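Local coordinates for protein phosphoserine aminotransferase SerC (PDB 3FFR) that probably catalyses the pyridoxal-phosphate-dependent transfer of an amino group between phosphoserine and 2-oxoglutarate in the serine pathway, at residues 92-97 and 327-332; 139-144 and 336-341. All blocks are in the same frame, centred on the assembly; numbering follows the deposited sequence. Where two conformers were deposited one is given.

Contact 1 (92-97 and 327-332). With SER (serine), chain B.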
loop_
_atom_site.group_PDB
_atom_site.type_symbol
_atom_site.label_atom_id
_atom_site.label_comp_id
_atom_site.label_asym_id
_atom_site.label_seq_id
_atom_site.Cartn_x
_atom_site.Cartn_y
_atom_site.Cartn_z
ATOM N N GLY A 92 3.356 -23.888 8.389
ATOM C CA GLY A 92 2.398 -23.054 9.118
ATOM C C GLY A 92 1.560 -22.216 8.190
ATOM O O GLY A 92 1.628 -22.335 6.957
ATOM N N SER A 93 0.776 -21.349 8.805
ATOM C CA SER A 93 -0.222 -20.582 8.060
ATOM C C SER A 93 0.302 -19.638 6.991
ATOM O O SER A 93 -0.308 -19.504 5.900
ATOM C CB SER A 93 -1.121 -19.818 9.011
ATOM O OG SER A 93 -1.739 -20.714 9.915
ATOM N N PHE A 94 1.418 -18.983 7.290
ATOM C CA PHE A 94 1.986 -18.020 6.320
ATOM C C PHE A 94 2.670 -18.738 5.161
ATOM O O PHE A 94 2.390 -18.446 3.993
ATOM C CB PHE A 94 2.885 -17.018 7.018
ATOM C CG PHE A 94 2.105 -16.129 7.925
ATOM C CD1 PHE A 94 1.425 -15.047 7.412
ATOM C CD2 PHE A 94 1.949 -16.441 9.252
ATOM C CE1 PHE A 94 0.663 -14.237 8.244
ATOM C CE2 PHE A 94 1.175 -15.670 10.091
ATOM C CZ PHE A 94 0.538 -14.554 9.603
ATOM N N SER A 95 3.511 -19.710 5.486
ATOM C CA SER A 95 4.206 -20.490 4.445
ATOM C C SER A 95 3.189 -21.257 3.584
ATOM O O SER A 95 3.349 -21.380 2.368
ATOM C CB SER A 95 5.299 -21.392 5.027
ATOM O OG SER A 95 4.807 -22.220 6.059
ATOM N N LYS A 96 2.104 -21.696 4.215
ATOM C CA LYS A 96 1.024 -22.387 3.481
ATOM C C LYS A 96 0.309 -21.463 2.476
ATOM O O LYS A 96 0.029 -21.830 1.329
ATOM C CB LYS A 96 0.001 -22.970 4.439
ATOM C CG LYS A 96 -1.224 -23.630 3.790
ATOM C CD LYS A 96 -2.127 -24.193 4.927
ATOM C CE LYS A 96 -3.451 -24.780 4.475
ATOM N NZ LYS A 96 -4.472 -23.698 4.213
ATOM N N ARG A 97 0.034 -20.245 2.916
ATOM C CA ARG A 97 -0.702 -19.275 2.070
ATOM C C ARG A 97 0.129 -18.933 0.830
ATOM O O ARG A 97 -0.411 -18.882 -0.298
ATOM C CB ARG A 97 -1.107 -18.015 2.841
ATOM C CG ARG A 97 -2.130 -17.150 2.065
ATOM C CD ARG A 97 -3.579 -17.708 2.068
ATOM N NE ARG A 97 -4.408 -16.976 1.106
ATOM C CZ ARG A 97 -4.716 -17.448 -0.105
ATOM N NH1 ARG A 97 -4.386 -18.682 -0.430
ATOM N NH2 ARG A 97 -5.423 -16.704 -0.964
ATOM N N ALA A 327 -2.273 -13.884 21.418
ATOM C CA ALA A 327 -2.833 -15.233 21.499
ATOM C C ALA A 327 -2.291 -16.064 20.355
ATOM O O ALA A 327 -1.769 -15.536 19.361
ATOM C CB ALA A 327 -4.356 -15.182 21.409
ATOM N N GLY A 328 -2.376 -17.372 20.537
ATOM C CA GLY A 328 -2.007 -18.319 19.513
ATOM C C GLY A 328 -2.745 -18.034 18.213
ATOM O O GLY A 328 -3.826 -17.448 18.169
ATOM N N TYR A 329 -2.119 -18.438 17.128
ATOM C CA TYR A 329 -2.713 -18.243 15.802
ATOM C C TYR A 329 -3.792 -19.238 15.468
ATOM O O TYR A 329 -3.660 -20.437 15.678
ATOM C CB TYR A 329 -1.613 -18.353 14.712
ATOM C CG TYR A 329 -2.070 -17.821 13.362
ATOM C CD1 TYR A 329 -1.923 -16.490 13.033
ATOM C CD2 TYR A 329 -2.678 -18.649 12.442
ATOM C CE1 TYR A 329 -2.342 -16.003 11.783
ATOM C CE2 TYR A 329 -3.110 -18.163 11.204
ATOM C CZ TYR A 329 -2.946 -16.852 10.890
ATOM O OH TYR A 329 -3.381 -16.365 9.653
ATOM N N GLY A 330 -4.863 -18.710 14.899
ATOM C CA GLY A 330 -5.949 -19.544 14.414
ATOM C C GLY A 330 -6.523 -20.477 15.453
ATOM O O GLY A 330 -6.984 -20.064 16.508
ATOM N N SER A 331 -6.429 -21.764 15.155
ATOM C CA SER A 331 -7.004 -22.797 16.008
ATOM C C SER A 331 -6.210 -22.998 17.300
ATOM O O SER A 331 -6.619 -23.745 18.184
ATOM C CB SER A 331 -7.158 -24.106 15.249
ATOM O OG SER A 331 -5.912 -24.698 15.039
ATOM N N LYS A 332 -5.107 -22.270 17.429
ATOM C CA LYS A 332 -4.276 -22.336 18.644
ATOM C C LYS A 332 -4.578 -21.160 19.574
ATOM O O LYS A 332 -3.892 -20.951 20.577
ATOM C CB LYS A 332 -2.791 -22.293 18.299
ATOM C CG LYS A 332 -2.290 -23.503 17.518
ATOM C CD LYS A 332 -2.477 -24.760 18.291
ATOM C CE LYS A 332 -1.969 -25.960 17.537
ATOM N NZ LYS A 332 -2.048 -27.180 18.362
HETATM N N SER B . -2.657 -11.165 8.482
HETATM C CA SER B . -2.250 -12.251 9.394
HETATM C C SER B . -3.458 -13.095 9.621
HETATM O O SER B . -3.624 -14.006 8.813
HETATM C CB SER B . -1.612 -11.757 10.714
HETATM O OG SER B . -0.419 -10.946 10.497
HETATM O OXT SER B . -4.274 -12.896 10.516
#
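Y329 is the residue of 327-332 that touches S93 and F94; the segments bury 130 Å² together, with no hydrogen bond between them. The backbone leaves strand 323-327 through G328, whose N-H bonds back to the carbonyl of Q336. At Y329 itself, CG lies anti to the backbone N (chi1 -165°), which sends the ring across to the first turn of helix 93-104. One ortho-meta side of the ring meets S93: OG stands 3.2 Å from Y329 CE2, and S93 CB comes to 3.4 Å from the same carbon. At the other meta carbon, and from the same side of the ring plane, F94 CZ comes to 3.9 Å from Y329 CE1. The two rings are inclined to each other by 59°, with centroids 5.5 Å apart, so the pair is neither a parallel stack nor a T-shaped one. Beyond the ring, Y329 OH donates to O of the bound serine at 2.5 Å, and that oxygen lies at the ring edge, in its plane; F94 CZ touches the serine CA at 3.6 Å. A phenylalanine in place of Y329 would probably keep the packing against F94 but deprive the serine carboxylate of this hydroxyl donor. G330 follows with positive phi (55°), and K332 N closes the turn on Y329 O at 2.9 Å. H36 and R37 of the second subunit also bond the serine. Together these residues form one wall of a ligand pocket at the subunit interface, consistent with the active site of a dimeric fold-type I aminotransferase.

Contact 2 (139-144 and 336-341)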
loop_
_atom_site.group_PDB
_atom_site.type_symbol
_atom_site.label_atom_id
_atom_site.label_comp_id
_atom_site.label_asym_id
_atom_site.label_seq_id
_atom_site.Cartn_x
_atom_site.Cartn_y
_atom_site.Cartn_z
ATOM N N ASN A 139 11.016 -17.282 9.462
ATOM C CA ASN A 139 10.243 -17.200 10.712
ATOM C C ASN A 139 8.750 -17.404 10.479
ATOM O O ASN A 139 8.071 -16.521 9.924
ATOM C CB ASN A 139 10.525 -15.878 11.434
ATOM C CG ASN A 139 10.243 -15.962 12.937
ATOM O OD1 ASN A 139 10.908 -16.739 13.671
ATOM N ND2 ASN A 139 9.269 -15.203 13.406
ATOM N N GLU A 140 8.259 -18.600 10.795
ATOM C CA GLU A 140 6.826 -18.929 10.569
ATOM C C GLU A 140 6.104 -18.419 11.796
ATOM O O GLU A 140 6.044 -19.058 12.851
ATOM C CB GLU A 140 6.613 -20.442 10.342
ATOM C CG GLU A 140 5.158 -20.866 10.232
ATOM C CD GLU A 140 4.369 -20.126 9.171
ATOM O OE1 GLU A 140 4.667 -20.288 7.963
ATOM O OE2 GLU A 140 3.425 -19.442 9.587
ATOM N N THR A 141 5.569 -17.225 11.610
ATOM C CA THR A 141 4.988 -16.429 12.684
ATOM C C THR A 141 3.806 -17.117 13.379
ATOM O O THR A 141 3.523 -16.879 14.552
ATOM C CB THR A 141 4.500 -15.072 12.122
ATOM O OG1 THR A 141 5.437 -14.586 11.155
ATOM C CG2 THR A 141 4.321 -14.021 13.243
ATOM N N SER A 142 3.126 -17.979 12.642
ATOM C CA SER A 142 1.963 -18.669 13.209
ATOM C C SER A 142 2.349 -19.683 14.289
ATOM O O SER A 142 1.635 -19.835 15.290
ATOM C CB SER A 142 1.119 -19.371 12.131
ATOM O OG SER A 142 1.848 -20.369 11.436
ATOM N N SER A 143 3.505 -20.318 14.112
ATOM C CA SER A 143 3.913 -21.422 14.984
ATOM C C SER A 143 5.118 -21.150 15.858
ATOM O O SER A 143 5.396 -21.897 16.786
ATOM C CB SER A 143 4.209 -22.640 14.127
ATOM O OG SER A 143 5.365 -22.417 13.347
ATOM N N GLY A 144 5.847 -20.095 15.524
ATOM C CA GLY A 144 7.063 -19.734 16.249
ATOM C C GLY A 144 8.304 -20.554 15.892
ATOM O O GLY A 144 9.268 -20.632 16.669
ATOM N N GLN A 336 -2.126 -21.442 23.105
ATOM C CA GLN A 336 -0.781 -20.883 23.039
ATOM C C GLN A 336 -0.826 -19.382 23.175
ATOM O O GLN A 336 -1.845 -18.771 22.936
ATOM C CB GLN A 336 -0.087 -21.204 21.690
ATOM C CG GLN A 336 0.071 -22.659 21.327
ATOM C CD GLN A 336 0.884 -22.867 20.051
ATOM O OE1 GLN A 336 0.608 -22.254 19.008
ATOM N NE2 GLN A 336 1.889 -23.743 20.129
ATOM N N ILE A 337 0.291 -18.808 23.604
ATOM C CA ILE A 337 0.496 -17.358 23.498
ATOM C C ILE A 337 1.699 -17.130 22.575
ATOM O O ILE A 337 2.514 -18.025 22.328
ATOM C CB ILE A 337 0.676 -16.613 24.835
ATOM C CG1 ILE A 337 1.933 -17.092 25.589
ATOM C CG2 ILE A 337 -0.646 -16.671 25.690
ATOM C CD1 ILE A 337 2.317 -16.220 26.766
ATOM N N ARG A 338 1.776 -15.921 22.047
ATOM C CA ARG A 338 2.861 -15.520 21.157
ATOM C C ARG A 338 3.369 -14.176 21.665
ATOM O O ARG A 338 2.621 -13.184 21.713
ATOM C CB ARG A 338 2.353 -15.417 19.724
ATOM C CG ARG A 338 1.658 -16.687 19.209
ATOM C CD ARG A 338 1.463 -16.600 17.698
ATOM N NE ARG A 338 0.392 -15.659 17.344
ATOM C CZ ARG A 338 0.238 -15.120 16.157
ATOM N NH1 ARG A 338 1.132 -15.330 15.194
ATOM N NH2 ARG A 338 -0.759 -14.283 15.948
ATOM N N ILE A 339 4.621 -14.185 22.101
ATOM C CA ILE A 339 5.278 -13.001 22.651
ATOM C C ILE A 339 6.262 -12.430 21.638
ATOM O O ILE A 339 7.280 -13.033 21.340
ATOM C CB ILE A 339 6.020 -13.320 23.970
ATOM C CG1 ILE A 339 5.082 -13.882 25.031
ATOM C CG2 ILE A 339 6.711 -12.060 24.500
ATOM C CD1 ILE A 339 5.791 -14.458 26.288
ATOM N N ALA A 340 5.915 -11.268 21.096
ATOM C CA ALA A 340 6.790 -10.559 20.176
ATOM C C ALA A 340 7.975 -10.012 20.974
ATOM O O ALA A 340 7.824 -9.481 22.086
ATOM C CB ALA A 340 6.053 -9.425 19.453
ATOM N N ASN A 341 9.152 -10.197 20.396
ATOM C CA ASN A 341 10.419 -9.686 20.931
ATOM C C ASN A 341 11.117 -8.970 19.795
ATOM O O ASN A 341 11.973 -9.521 19.117
ATOM C CB ASN A 341 11.293 -10.829 21.475
ATOM C CG ASN A 341 12.735 -10.390 21.805
ATOM O OD1 ASN A 341 12.996 -9.219 22.180
ATOM N ND2 ASN A 341 13.667 -11.323 21.686
HETATM O O HOH W 1 0.233 -19.952 17.590
HETATM O O HOH W 2 3.935 -24.055 17.940
#
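T141 and R338 make the one direct hydrogen bond between these segments, R338 NH1 to T141 O at 2.9 Å, and the turn leading through 139-144 sets that carbonyl in place. Ahead of it, E140 O receives two backbone N-H groups, from S143 at 3.1 Å and from G144 at 2.9 Å, which ties the turn into a compact loop. At T141, the carbonyl oxygen lies only 2° out of the guanidinium plane, whereas NH1 sits 55° above the carbonyl plane. The N-H...O angle of 146° makes the bond moderately bent. The arginine chain rises from strand 336-340 and bends at chi3, which turns its end to the loop, while its NE bonds to A327 O. T141 CG2 adds a looser touch on NH1 at 4.0 Å, and the two side chains run at about a right angle. The threonine hydroxyl turns to other partners, S170 OG and O3 of the modified lysine at position 191, which carries the pyridoxal phosphate. At S142, the side chain points away from the strand: OG donates to E140 OE2 at 2.6 Å, meeting it from above the carboxylate plane, and also accepts from S93 N. Its carbonyl instead serves the strand through a water that donates to both S142 O and Q336 OE1. S143 O is reached by a second water, which donates to it and accepts from Q336 NE2 at 3.0 Å. The Q336 amide thus faces two successive carbonyls through both of its ends. The chemistry implies a polar seam: a cationic side chain and bridging waters satisfy backbone carbonyls of a loop whose threonine touches the cofactor.

Overall arrangement
Contacts 1 and 2 lie side by side, their centres 9 Å apart, and their segments alternate along the chain. Each joins the neighbourhood of the seven-stranded sheet to the five-stranded one: residues 327-332 and 336-341 come largely from the loop that joins strand 323-327 to strand 336-340 and from that second strand, while 92-97 and 139-144 meet through the E140 carboxylate, which bonds S95 OG. Contact 1 is partly buried, aromatic and without a hydrogen bond across it, and it borders the serine pocket. Contact 2 is buried yet polar, built on an arginine, backbone carbonyls and waters, and its loop reaches the cofactor through the T141 hydroxyl.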